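Local coordinates for protein glutamyl endopeptidase (Staphylococcus epidermidis, PDB 6U1B) that probably cleaves peptide bonds on the carbonyl side of glutamate and also aspartate, as a secreted serine endopeptidase of the chymotrypsin-like S1B family, at residues 7-12 against 196-201. The protein carries 2 engineered substitutions. Sequence-based numbering, arbitrary orientation.
Sequences PSCILP and VCNKYN. Engineered in segment 7-12: Cys9 (natural residue Val). Engineered in segment 196-201: Cys197 (natural residue Asp).
Cys9, Asn201 and Leu11 bury most of the surface where the N-terminal segment 7-12 meets the turn at 196-201. Asn201 reads the backbone of Cys9 with both ends of its carboxamide. ND2 donates to Cys9 O at 2.9 Å in a nearly straight bond (173°), lying in the carbonyl plane on a lone pair. OD1 accepts from Cys9 N at 3.0 Å in a more bent bond, with the donor somewhat tilted out of the amide's carbonyl plane. Asparagine suits this place because one flat group carries a donor and an acceptor side by side, matching the N and O of a single extended residue; the second ND2 hydrogen serves Leu170 O, so the amide's orientation is fixed.

A covalent link is added by two engineered cysteines: Cys9 SG joins Cys197 SG at 2.0 Å, with the disulfide torsion at -84°, close to the relaxed right angle. Cys9 reaches across with SG anti to its carbonyl carbon (chi1 -43°).

Leu11 packs against the turn with its forked end. CD1 lies 3.7 Å from Asn201 ND2, while CD2 rests 3.5 Å from Asn198 C, so one branch sits beside the carboxamide and the other on the turn's backbone. At the outer edge, a water donates to Asn198 OD1 at 2.7 Å and weakly accepts from Ile10 N, bridging the segments. Asn198 follows a cis peptide bond, and Lys199 and Tyr200 together face Val196 in a classic beta bulge. Ser8 OG hydrogen-bonds Thr172 OG1, and the side chain of Ser8 lies about 6 Å from that of Ser177, the predicted charge-relay serine. An engineered disulfide thus locks the N-terminal segment onto the bulged beta hairpin of strands 188-196 and 200-205, part of the C-terminal barrel of a chymotrypsin-like protease.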
loop_
_atom_site.group_PDB
_atom_site.type_symbol
_atom_site.label_atom_id
_atom_site.label_comp_id
_atom_site.label_asym_id
_atom_site.label_seq_id
_atom_site.Cartn_x
_atom_site.Cartn_y
_atom_site.Cartn_z
ATOM N N PRO A 7 -0.138 -7.753 2.035
ATOM C CA PRO A 7 0.580 -6.769 1.205
ATOM C C PRO A 7 1.572 -7.382 0.230
ATOM O O PRO A 7 1.871 -6.745 -0.787
ATOM C CB PRO A 7 1.298 -5.890 2.239
ATOM C CG PRO A 7 1.514 -6.813 3.407
ATOM C CD PRO A 7 0.249 -7.672 3.454
ATOM N N SER A 8 2.103 -8.578 0.486
ATOM C CA SER A 8 3.096 -9.110 -0.435
ATOM C C SER A 8 2.997 -10.631 -0.493
ATOM O O SER A 8 2.259 -11.267 0.265
ATOM C CB SER A 8 4.502 -8.632 -0.067
ATOM O OG SER A 8 4.963 -9.268 1.096
ATOM N N CYS A 9 3.748 -11.207 -1.422
ATOM C CA CYS A 9 3.377 -12.479 -2.023
ATOM C C CYS A 9 4.459 -13.533 -1.879
ATOM O O CYS A 9 5.649 -13.250 -2.063
ATOM C CB CYS A 9 3.078 -12.281 -3.503
ATOM S SG CYS A 9 2.102 -10.790 -3.842
ATOM N N ILE A 10 4.030 -14.758 -1.577
ATOM C CA ILE A 10 4.863 -15.938 -1.791
ATOM C C ILE A 10 4.847 -16.243 -3.281
ATOM O O ILE A 10 3.778 -16.394 -3.885
ATOM C CB ILE A 10 4.363 -17.138 -0.975
ATOM C CG1 ILE A 10 4.484 -16.860 0.527
ATOM C CG2 ILE A 10 5.114 -18.411 -1.384
ATOM C CD1 ILE A 10 5.904 -16.565 0.998
ATOM N N LEU A 11 6.027 -16.302 -3.877
ATOM C CA LEU A 11 6.253 -16.533 -5.288
ATOM C C LEU A 11 6.938 -17.878 -5.502
ATOM O O LEU A 11 7.445 -18.485 -4.549
ATOM C CB LEU A 11 7.109 -15.403 -5.883
ATOM C CG LEU A 11 6.515 -13.990 -5.745
ATOM C CD1 LEU A 11 7.492 -12.937 -6.271
ATOM C CD2 LEU A 11 5.160 -13.878 -6.445
ATOM N N PRO A 12 6.925 -18.403 -6.739
ATOM C CA PRO A 12 7.633 -19.670 -7.004
ATOM C C PRO A 12 9.015 -19.707 -6.385
ATOM O O PRO A 12 9.389 -20.704 -5.750
ATOM C CB PRO A 12 7.687 -19.713 -8.538
ATOM C CG PRO A 12 6.437 -19.020 -8.958
ATOM C CD PRO A 12 6.165 -17.943 -7.918
ATOM N N VAL A 196 2.349 -7.779 -6.403
ATOM C CA VAL A 196 1.136 -8.188 -7.109
ATOM C C VAL A 196 1.121 -9.711 -7.114
ATOM O O VAL A 196 1.972 -10.341 -7.754
ATOM C CB VAL A 196 1.075 -7.631 -8.539
ATOM C CG1 VAL A 196 -0.044 -8.305 -9.327
ATOM C CG2 VAL A 196 0.869 -6.106 -8.514
ATOM N N CYS A 197 0.191 -10.307 -6.379
ATOM C CA CYS A 197 0.221 -11.757 -6.198
ATOM C C CYS A 197 -0.444 -12.475 -7.387
ATOM O O CYS A 197 -1.481 -12.031 -7.870
ATOM C CB CYS A 197 -0.468 -12.145 -4.888
ATOM S SG CYS A 197 0.185 -11.325 -3.386
ATOM N N ASN A 198 0.157 -13.554 -7.889
ATOM C CA ASN A 198 1.497 -13.990 -7.525
ATOM C C ASN A 198 2.437 -13.761 -8.705
ATOM O O ASN A 198 2.956 -14.714 -9.285
ATOM C CB ASN A 198 1.503 -15.473 -7.135
ATOM C CG ASN A 198 0.810 -15.739 -5.826
ATOM O OD1 ASN A 198 1.008 -15.016 -4.845
ATOM N ND2 ASN A 198 -0.003 -16.794 -5.790
ATOM N N LYS A 199 2.654 -12.502 -9.071
ATOM C CA LYS A 199 3.476 -12.176 -10.228
ATOM C C LYS A 199 4.854 -11.676 -9.842
ATOM O O LYS A 199 5.849 -12.055 -10.474
ATOM C CB LYS A 199 2.798 -11.108 -11.092
ATOM C CG LYS A 199 1.316 -11.336 -11.333
ATOM C CD LYS A 199 1.053 -12.652 -12.023
ATOM C CE LYS A 199 1.250 -12.563 -13.526
ATOM N NZ LYS A 199 0.150 -13.280 -14.241
ATOM N N TYR A 200 4.919 -10.834 -8.817
ATOM C CA TYR A 200 6.141 -10.148 -8.440
ATOM C C TYR A 200 5.911 -9.444 -7.111
ATOM O O TYR A 200 4.773 -9.263 -6.675
ATOM C CB TYR A 200 6.575 -9.135 -9.507
ATOM C CG TYR A 200 5.622 -7.977 -9.787
ATOM C CD1 TYR A 200 5.530 -6.881 -8.918
ATOM C CD2 TYR A 200 4.849 -7.951 -10.949
ATOM C CE1 TYR A 200 4.665 -5.804 -9.190
ATOM C CE2 TYR A 200 3.988 -6.879 -11.224
ATOM C CZ TYR A 200 3.908 -5.808 -10.347
ATOM O OH TYR A 200 3.072 -4.742 -10.626
ATOM N N ASN A 201 7.013 -9.056 -6.471
ATOM C CA ASN A 201 6.985 -8.153 -5.333
ATOM C C ASN A 201 7.700 -6.867 -5.726
ATOM O O ASN A 201 8.461 -6.834 -6.700
ATOM C CB ASN A 201 7.594 -8.824 -4.087
ATOM C CG ASN A 201 6.652 -9.856 -3.484
ATOM O OD1 ASN A 201 5.452 -9.598 -3.353
ATOM N ND2 ASN A 201 7.173 -11.038 -3.157
HETATM O O HOH W 1 1.109 -15.804 -2.296
#